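Local structure of aspartate-semialdehyde dehydrogenase (Cryptococcus neoformans var. neoformans JEC21, 5CEF) at residues Y111-N116 and V153-C158; L122-V127 and L135-Y140; T220-G225 and F234-P239. The protein catalyses the NADPH-dependent reductive dephosphorylation of aspartyl phosphate to aspartate semialdehyde, the second step in making the aspartate family of amino acids. All blocks are in the same frame, centred on the assembly; numbering follows the deposited sequence.

Interaction 1: Y111-N116 and V153-C158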
loop_
_atom_site.group_PDB
_atom_site.type_symbol
_atom_site.label_atom_id
_atom_site.label_comp_id
_atom_site.label_asym_id
_atom_site.label_seq_id
_atom_site.Cartn_x
_atom_site.Cartn_y
_atom_site.Cartn_z
ATOM N N TYR A 111 29.919 21.896 -2.215
ATOM C CA TYR A 111 29.543 20.510 -2.408
ATOM C C TYR A 111 28.090 20.509 -2.779
ATOM O O TYR A 111 27.250 20.720 -1.928
ATOM C CB TYR A 111 29.872 19.658 -1.158
ATOM C CG TYR A 111 31.337 19.258 -1.211
ATOM C CD1 TYR A 111 32.316 20.178 -1.001
ATOM C CD2 TYR A 111 31.732 17.984 -1.579
ATOM C CE1 TYR A 111 33.684 19.851 -1.125
ATOM C CE2 TYR A 111 33.080 17.649 -1.656
ATOM C CZ TYR A 111 34.044 18.592 -1.439
ATOM O OH TYR A 111 35.371 18.311 -1.584
ATOM N N SER A 112 27.809 20.264 -4.065
ATOM C CA SER A 112 26.462 20.400 -4.611
ATOM C C SER A 112 25.755 19.082 -4.867
ATOM O O SER A 112 26.387 18.044 -5.076
ATOM C CB SER A 112 26.523 21.179 -5.928
ATOM O OG SER A 112 25.379 20.948 -6.759
ATOM N N ASN A 113 24.421 19.135 -4.809
ATOM C CA ASN A 113 23.563 18.015 -5.176
ATOM C C ASN A 113 22.714 18.292 -6.362
ATOM O O ASN A 113 21.855 17.517 -6.657
ATOM C CB ASN A 113 22.677 17.583 -4.001
ATOM C CG ASN A 113 23.453 16.767 -3.034
ATOM O OD1 ASN A 113 23.567 15.548 -3.188
ATOM N ND2 ASN A 113 24.103 17.437 -2.093
ATOM N N ALA A 114 22.949 19.407 -7.039
ATOM C CA ALA A 114 22.160 19.745 -8.198
ATOM C C ALA A 114 22.818 19.147 -9.424
ATOM O O ALA A 114 23.944 18.693 -9.344
ATOM C CB ALA A 114 22.046 21.239 -8.316
ATOM N N LYS A 115 22.089 19.113 -10.531
ATOM C CA LYS A 115 22.562 18.524 -11.794
ATOM C C LYS A 115 23.506 19.456 -12.531
ATOM O O LYS A 115 24.263 19.027 -13.407
ATOM C CB LYS A 115 21.419 18.317 -12.813
ATOM C CG LYS A 115 20.004 18.288 -12.273
ATOM C CD LYS A 115 19.021 17.705 -13.279
ATOM C CE LYS A 115 17.744 18.526 -13.343
ATOM N NZ LYS A 115 16.700 17.800 -14.108
ATOM N N ASN A 116 23.440 20.733 -12.196
ATOM C CA ASN A 116 24.028 21.765 -13.047
ATOM C C ASN A 116 25.519 21.559 -13.424
ATOM O O ASN A 116 25.886 21.748 -14.569
ATOM C CB ASN A 116 23.837 23.123 -12.383
ATOM C CG ASN A 116 22.366 23.402 -11.959
ATOM O OD1 ASN A 116 21.821 22.748 -11.086
ATOM N ND2 ASN A 116 21.755 24.404 -12.570
ATOM N N VAL A 153 32.347 20.461 -6.340
ATOM C CA VAL A 153 32.240 19.010 -6.498
ATOM C C VAL A 153 30.793 18.669 -6.405
ATOM O O VAL A 153 30.072 19.226 -5.573
ATOM C CB VAL A 153 32.964 18.252 -5.382
ATOM C CG1 VAL A 153 32.586 16.796 -5.420
ATOM C CG2 VAL A 153 34.457 18.398 -5.527
ATOM N N THR A 154 30.333 17.792 -7.280
ATOM C CA THR A 154 28.958 17.365 -7.231
ATOM C C THR A 154 28.878 15.940 -6.732
ATOM O O THR A 154 29.693 15.110 -7.054
ATOM C CB THR A 154 28.265 17.418 -8.589
ATOM O OG1 THR A 154 29.025 16.651 -9.527
ATOM C CG2 THR A 154 28.144 18.826 -9.062
ATOM N N ASN A 155 27.886 15.714 -5.888
ATOM C CA ASN A 155 27.548 14.451 -5.312
ATOM C C ASN A 155 26.574 13.767 -6.256
ATOM O O ASN A 155 25.747 14.452 -6.837
ATOM C CB ASN A 155 26.867 14.783 -3.995
ATOM C CG ASN A 155 26.494 13.562 -3.220
ATOM O OD1 ASN A 155 27.263 12.611 -3.140
ATOM N ND2 ASN A 155 25.271 13.549 -2.709
ATOM N N ALA A 156 26.684 12.461 -6.480
ATOM C CA ALA A 156 25.683 11.781 -7.310
ATOM C C ALA A 156 24.427 11.397 -6.484
ATOM O O ALA A 156 24.474 11.308 -5.251
ATOM C CB ALA A 156 26.260 10.539 -7.939
ATOM N N ASN A 157 23.311 11.170 -7.158
ATOM C CA ASN A 157 22.069 10.803 -6.456
ATOM C C ASN A 157 22.053 9.353 -5.933
ATOM O O ASN A 157 23.004 8.575 -6.181
ATOM C CB ASN A 157 20.864 11.057 -7.363
ATOM C CG ASN A 157 20.766 10.070 -8.548
ATOM O OD1 ASN A 157 21.456 9.038 -8.627
ATOM N ND2 ASN A 157 19.905 10.414 -9.497
ATOM N N CYS A 158 20.964 8.965 -5.265
ATOM C CA CYS A 158 20.905 7.673 -4.588
ATOM C C CYS A 158 20.790 6.479 -5.538
ATOM O O CYS A 158 21.443 5.454 -5.340
ATOM C CB CYS A 158 19.787 7.638 -3.505
ATOM S SG CYS A 158 19.735 9.071 -2.425
HETATM O O HOH W 1 25.298 17.009 -7.711
#

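Interaction 2: L122-V127 and L135-Y140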
loop_
_atom_site.group_PDB
_atom_site.type_symbol
_atom_site.label_atom_id
_atom_site.label_comp_id
_atom_site.label_asym_id
_atom_site.label_seq_id
_atom_site.Cartn_x
_atom_site.Cartn_y
_atom_site.Cartn_z
ATOM N N LEU A 122 35.571 20.115 -15.585
ATOM C CA LEU A 122 36.525 20.386 -14.492
ATOM C C LEU A 122 35.993 20.019 -13.096
ATOM O O LEU A 122 36.722 20.120 -12.101
ATOM C CB LEU A 122 36.885 21.872 -14.470
ATOM C CG LEU A 122 37.388 22.486 -15.782
ATOM C CD1 LEU A 122 37.363 23.995 -15.726
ATOM C CD2 LEU A 122 38.788 21.960 -16.089
ATOM N N CYS A 123 34.740 19.586 -13.030
ATOM C CA CYS A 123 34.102 19.355 -11.764
ATOM C C CYS A 123 33.903 17.862 -11.540
ATOM O O CYS A 123 33.183 17.220 -12.290
ATOM C CB CYS A 123 32.748 20.058 -11.733
ATOM S SG CYS A 123 32.848 21.854 -11.895
ATOM N N PRO A 124 34.519 17.312 -10.494
ATOM C CA PRO A 124 34.319 15.903 -10.181
ATOM C C PRO A 124 32.893 15.596 -9.773
ATOM O O PRO A 124 32.229 16.431 -9.160
ATOM C CB PRO A 124 35.237 15.660 -8.983
ATOM C CG PRO A 124 36.119 16.847 -8.888
ATOM C CD PRO A 124 35.348 17.978 -9.471
ATOM N N LEU A 125 32.433 14.416 -10.159
ATOM C CA LEU A 125 31.146 13.886 -9.778
ATOM C C LEU A 125 31.431 12.633 -8.971
ATOM O O LEU A 125 31.777 11.588 -9.525
ATOM C CB LEU A 125 30.355 13.527 -11.018
ATOM C CG LEU A 125 29.107 12.661 -10.816
ATOM C CD1 LEU A 125 28.127 13.341 -9.870
ATOM C CD2 LEU A 125 28.446 12.406 -12.150
ATOM N N ILE A 126 31.358 12.750 -7.654
ATOM C CA ILE A 126 31.918 11.749 -6.778
ATOM C C ILE A 126 30.866 10.990 -5.986
ATOM O O ILE A 126 30.027 11.571 -5.318
ATOM C CB ILE A 126 32.936 12.382 -5.835
ATOM C CG1 ILE A 126 34.131 12.887 -6.647
ATOM C CG2 ILE A 126 33.403 11.359 -4.810
ATOM C CD1 ILE A 126 35.122 13.753 -5.882
ATOM N N VAL A 127 30.908 9.682 -6.113
ATOM C CA VAL A 127 30.291 8.759 -5.174
ATOM C C VAL A 127 31.377 8.411 -4.192
ATOM O O VAL A 127 32.370 7.794 -4.560
ATOM C CB VAL A 127 29.830 7.468 -5.875
ATOM C CG1 VAL A 127 29.364 6.417 -4.869
ATOM C CG2 VAL A 127 28.737 7.831 -6.859
ATOM N N LEU A 135 39.210 13.821 -6.912
ATOM C CA LEU A 135 39.669 15.092 -6.349
ATOM C C LEU A 135 41.011 15.573 -6.950
ATOM O O LEU A 135 41.325 16.764 -6.896
ATOM C CB LEU A 135 39.765 14.995 -4.824
ATOM C CG LEU A 135 38.405 14.872 -4.123
ATOM C CD1 LEU A 135 38.598 14.546 -2.661
ATOM C CD2 LEU A 135 37.561 16.114 -4.292
ATOM N N SER A 136 41.775 14.668 -7.557
ATOM C CA SER A 136 43.046 15.038 -8.180
ATOM C C SER A 136 42.948 16.133 -9.246
ATOM O O SER A 136 43.944 16.798 -9.523
ATOM C CB SER A 136 43.714 13.817 -8.798
ATOM O OG SER A 136 43.075 13.475 -10.002
ATOM N N ILE A 137 41.757 16.355 -9.807
ATOM C CA ILE A 137 41.550 17.412 -10.804
ATOM C C ILE A 137 41.300 18.794 -10.206
ATOM O O ILE A 137 41.190 19.771 -10.945
ATOM C CB ILE A 137 40.387 17.049 -11.769
ATOM C CG1 ILE A 137 40.529 17.751 -13.109
ATOM C CG2 ILE A 137 39.038 17.381 -11.170
ATOM C CD1 ILE A 137 39.461 17.385 -14.117
ATOM N N ILE A 138 41.178 18.898 -8.889
ATOM C CA ILE A 138 40.764 20.176 -8.276
ATOM C C ILE A 138 41.768 21.329 -8.476
ATOM O O ILE A 138 41.358 22.452 -8.786
ATOM C CB ILE A 138 40.431 19.991 -6.774
ATOM C CG1 ILE A 138 39.191 19.107 -6.603
ATOM C CG2 ILE A 138 40.162 21.326 -6.111
ATOM C CD1 ILE A 138 37.944 19.658 -7.260
ATOM N N PRO A 139 43.083 21.067 -8.314
ATOM C CA PRO A 139 44.060 22.146 -8.563
ATOM C C PRO A 139 43.910 22.737 -9.958
ATOM O O PRO A 139 43.920 23.952 -10.117
ATOM C CB PRO A 139 45.408 21.440 -8.388
ATOM C CG PRO A 139 45.112 20.408 -7.351
ATOM C CD PRO A 139 43.730 19.886 -7.709
ATOM N N TYR A 140 43.702 21.877 -10.950
ATOM C CA TYR A 140 43.464 22.338 -12.314
ATOM C C TYR A 140 42.170 23.152 -12.452
ATOM O O TYR A 140 42.117 24.123 -13.222
ATOM C CB TYR A 140 43.483 21.154 -13.301
ATOM C CG TYR A 140 43.419 21.599 -14.736
ATOM C CD1 TYR A 140 44.463 22.337 -15.303
ATOM C CD2 TYR A 140 42.305 21.338 -15.525
ATOM C CE1 TYR A 140 44.419 22.766 -16.621
ATOM C CE2 TYR A 140 42.247 21.775 -16.847
ATOM C CZ TYR A 140 43.317 22.475 -17.384
ATOM O OH TYR A 140 43.259 22.925 -18.662
#

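Interaction 3: T220-G225 and F234-P239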
loop_
_atom_site.group_PDB
_atom_site.type_symbol
_atom_site.label_atom_id
_atom_site.label_comp_id
_atom_site.label_asym_id
_atom_site.label_seq_id
_atom_site.Cartn_x
_atom_site.Cartn_y
_atom_site.Cartn_z
ATOM N N THR A 220 27.535 6.944 -15.052
ATOM C CA THR A 220 28.253 5.728 -14.680
ATOM C C THR A 220 29.674 5.747 -15.245
ATOM O O THR A 220 30.608 5.320 -14.548
ATOM C CB THR A 220 27.475 4.504 -15.142
ATOM O OG1 THR A 220 26.268 4.419 -14.380
ATOM C CG2 THR A 220 28.266 3.236 -14.975
ATOM N N ASN A 221 29.842 6.236 -16.494
ATOM C CA ASN A 221 31.167 6.231 -17.152
ATOM C C ASN A 221 32.099 7.288 -16.613
ATOM O O ASN A 221 33.291 7.039 -16.378
ATOM C CB ASN A 221 31.028 6.340 -18.660
ATOM C CG ASN A 221 30.832 4.969 -19.335
ATOM O OD1 ASN A 221 31.603 4.026 -19.114
ATOM N ND2 ASN A 221 29.859 4.874 -20.166
ATOM N N LYS A 222 31.547 8.434 -16.275
ATOM C CA LYS A 222 32.327 9.403 -15.523
ATOM C C LYS A 222 32.811 8.880 -14.167
ATOM O O LYS A 222 33.994 8.959 -13.843
ATOM C CB LYS A 222 31.533 10.689 -15.310
ATOM C CG LYS A 222 32.417 11.777 -14.720
ATOM C CD LYS A 222 31.846 13.147 -14.952
ATOM C CE LYS A 222 32.695 14.201 -14.255
ATOM N NZ LYS A 222 32.151 15.591 -14.396
ATOM N N ILE A 223 31.892 8.322 -13.387
ATOM C CA ILE A 223 32.202 7.869 -12.024
ATOM C C ILE A 223 33.141 6.663 -11.972
ATOM O O ILE A 223 33.991 6.579 -11.077
ATOM C CB ILE A 223 30.899 7.524 -11.237
ATOM C CG1 ILE A 223 30.085 8.787 -11.044
ATOM C CG2 ILE A 223 31.173 6.873 -9.888
ATOM C CD1 ILE A 223 28.629 8.535 -10.724
ATOM N N LEU A 224 32.955 5.701 -12.861
ATOM C CA LEU A 224 33.812 4.509 -12.846
ATOM C C LEU A 224 35.063 4.707 -13.674
ATOM O O LEU A 224 35.984 3.952 -13.559
ATOM C CB LEU A 224 33.063 3.320 -13.367
ATOM C CG LEU A 224 31.932 2.880 -12.457
ATOM C CD1 LEU A 224 31.132 1.766 -13.111
ATOM C CD2 LEU A 224 32.452 2.425 -11.096
ATOM N N GLY A 225 35.094 5.756 -14.501
ATOM C CA GLY A 225 36.302 6.158 -15.189
ATOM C C GLY A 225 37.356 6.745 -14.251
ATOM O O GLY A 225 37.258 6.651 -13.004
ATOM N N PHE A 234 38.746 14.237 -17.185
ATOM C CA PHE A 234 38.135 12.938 -16.919
ATOM C C PHE A 234 38.213 12.137 -18.198
ATOM O O PHE A 234 37.923 12.674 -19.256
ATOM C CB PHE A 234 36.676 13.121 -16.490
ATOM C CG PHE A 234 36.508 14.024 -15.290
ATOM C CD1 PHE A 234 36.861 13.590 -14.038
ATOM C CD2 PHE A 234 36.003 15.301 -15.435
ATOM C CE1 PHE A 234 36.723 14.410 -12.942
ATOM C CE2 PHE A 234 35.866 16.134 -14.351
ATOM C CZ PHE A 234 36.225 15.688 -13.103
ATOM N N ASP A 235 38.605 10.858 -18.108
ATOM C CA ASP A 235 38.654 10.004 -19.302
ATOM C C ASP A 235 37.301 9.392 -19.643
ATOM O O ASP A 235 37.125 8.867 -20.730
ATOM C CB ASP A 235 39.741 8.929 -19.180
ATOM C CG ASP A 235 39.523 7.984 -17.994
ATOM O OD1 ASP A 235 38.349 7.695 -17.659
ATOM O OD2 ASP A 235 40.538 7.502 -17.416
ATOM N N LEU A 236 36.326 9.493 -18.733
ATOM C CA LEU A 236 34.982 8.990 -18.956
ATOM C C LEU A 236 34.983 7.521 -19.358
ATOM O O LEU A 236 34.131 7.075 -20.137
ATOM C CB LEU A 236 34.210 9.817 -20.002
ATOM C CG LEU A 236 34.173 11.327 -19.773
ATOM C CD1 LEU A 236 33.256 12.028 -20.796
ATOM C CD2 LEU A 236 33.713 11.658 -18.355
ATOM N N HIS A 237 35.932 6.780 -18.793
ATOM C CA HIS A 237 36.060 5.338 -19.028
ATOM C C HIS A 237 36.365 5.005 -20.517
ATOM O O HIS A 237 36.191 3.863 -20.948
ATOM C CB HIS A 237 34.777 4.649 -18.554
ATOM C CG HIS A 237 34.950 3.225 -18.149
ATOM N ND1 HIS A 237 35.179 2.219 -19.057
ATOM C CD2 HIS A 237 34.876 2.632 -16.933
ATOM C CE1 HIS A 237 35.251 1.066 -18.412
ATOM N NE2 HIS A 237 35.065 1.289 -17.122
ATOM N N ALA A 238 36.831 6.012 -21.269
ATOM C CA ALA A 238 37.349 5.808 -22.634
ATOM C C ALA A 238 38.708 5.132 -22.619
ATOM O O ALA A 238 39.379 5.063 -21.569
ATOM C CB ALA A 238 37.411 7.114 -23.412
ATOM N N PRO A 239 39.106 4.529 -23.758
ATOM C CA PRO A 239 38.390 4.417 -25.045
ATOM C C PRO A 239 37.230 3.428 -24.992
ATOM O O PRO A 239 36.285 3.590 -25.737
ATOM C CB PRO A 239 39.473 3.900 -25.999
ATOM C CG PRO A 239 40.349 3.041 -25.117
ATOM C CD PRO A 239 40.383 3.761 -23.778
HETATM O O HOH W 2 36.013 9.687 -15.844
#

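Interaction 1: Y111-N116 and V153-C158
Val153 lies over one face of the Tyr111 ring. Val153 CB sits 4.1 Å from the centroid of the Tyr111 ring, displaced toward the rim on the CE2 side, and makes a CH-pi contact. CG1 of Val153 lies near CD2 and CE2, and CG2 near CZ and OH, so the valine spans that half of the ring. The two side chains run side by side and point the same way. The phenol OH is hydrogen-bonded to the hydroxyl of Tyr151. The other flat groups are the amides of Asn113 and Asn155, whose planes stand 81° apart. ND2 of Asn155 donates to OD1 of Asn113 over 2.7 Å. The acceptor lies close to the plane of the Asn155 amide, while the donor is tilted 19° from the carbonyl plane of Asn113. Asn155 reaches Asn113 OD1 with its CG anti to its own backbone N (chi1 -177°). The Asn113 amide is held from its other end as well, because its ND2 donates to Ser353 OG.

Behind these side chains, strands 109-112 and 151-155 are parallel neighbours in the Rossmann-type sheet of the NAD-binding domain. Ser112 N donates to Val153 O, and Asn155 N donates to Ser112 O at 2.9 Å, both nearly straight. At the end of the strand, Ser112 OG accepts from Ala114 N at 2.9 Å in an ST turn. A water lies between the two segments, 2.7 Å from both Ala114 O and Asn155 O, and can bridge them. The side chain of Asn113 is about 5 Å from that of Val20, which probably contributes to the NADP site, as in related enzymes. From Asn155 the chain runs on to Asn157, the N-cap of helix 158-174. Cys158, the predicted acyl-thioester nucleophile, is the first residue of that helix.

Interaction 2: L122-V127 and L135-Y140
Leu122 extends its CD2 methyl to the CD2-CE2 side of the Tyr140 ring, with Leu122 CD2 3.5 Å from Tyr140 CE2. The approach is oblique to the ring. The tyrosine swings out to this place with CG anti to the backbone N (chi1 -173°).

Pro124 comes next along the chain. Pro124 CG rests against two methyls of the other segment, 3.7 Å from Ile137 CG2 and 3.7 Å from Ile138 CD1. CD of the proline adds to the contact with the same two methyls. Ile138 crosses the proline at about a right angle. Ile137 CG2 also lies near the carbonyl oxygen of Leu122, so this one methyl touches both Leu122 and Pro124. It sits between the backbone N and the carbonyl carbon of its own residue, where the first torsion leaves CG1 anti to N (chi1 -155°).

At the far end, CD1 of Ile126 lies 3.7 Å from CD2 of Leu135, again with the side chains nearly perpendicular. Ile126 and Leu135 both rest on Val153 of the neighbouring strand, and Ile138 rests on Tyr151.

The contact belongs to a beta-alpha-beta unit made of strand 125-126, helix 138-145 and strand 151-155. It packs the turn and first residues of helix 138-145 on a short, weakly bonded edge strand and the loop before it. Leu135 belongs to the 3-10 turn, and Leu135 O accepts from Ile138 N at 2.9 Å.

No hydrogen bond passes between the two segments, though Gln141 NE2 of the same helix gives Leu122 O a weak one. Methyl, methylene and ring carbons make the side-chain contacts. The fit therefore depends on shape and on burial of apolar surface, and within the two segments no polar pair sets its direction.

Interaction 3: T220-G225 and F234-P239
Lys222 CE lies over the centre of the Phe234 ring, 3.7 Å from the ring centroid and 14° off the normal. Lys222 NZ is 4.3 Å from the Phe234 centroid and 32° off the normal, an off-centre cation-pi contact. The lysine chain is extended beyond CG, and its CB and CG pass Leu236 CD2 on the way. His237 packs against the helix near Asn221. His237 CB is 3.3 Å from Asn221 OD1, and its CD2 lies near Leu224 O. Gly225 N, bonded to Asn221 O, lies at the edge of the His237 ring. Gly225 has no side chain, and its CA lies close to both His237 N and Asp235 OD1.

No direct hydrogen bond crosses between the segments. A water links them instead, donating to Lys222 O and accepting from Leu236 N, each at 2.9 Å.

Further out, several bonds fix these groups. Lys222 NZ donates to the backbone oxygens of Arg118 and Cys123, which holds the ammonium above the rim of the Phe234 ring. NE2 of His237 pairs with Glu171 OE2 and ND1 with Lys240 O, so both imidazole nitrogens are engaged. Asn221 OD1 accepts from Ile242 N.

Asp235 OD1 accepts from His237 N at 2.8 Å, on its anti side with the donor 30° out of the carboxylate plane, and also from Gly226 N just past the helix. The first of these bonds makes an Asx turn. It overlaps a type I' beta turn from Asp235 to Ala238, closed by Ala238 N to Asp235 O. The arrangement is a loop folded back over the C-terminal end of helix 212-224, ahead of strand 243-250.

Interactions 1 and 2 are buried; interaction 3 is only partly so. Interactions 1 and 2 share a sheet: strand 151-155 lies between 109-112 and 125-126, and Thr154 bonds by its backbone to Pro124 and Ile126. The chemistry changes outward. Interaction 1 has strand hydrogen bonds and paired amides near the predicted nucleophile. Interaction 2 is apolar, between a short edge strand with its preceding loop and the start of helix 138-145. Interaction 3 joins a helix end and a loop through a cation-pi contact and a water, in the dimerisation-domain part of the chain. It meets interaction 2 where Phe234 packs on Pro124 and Ile223 on Leu125.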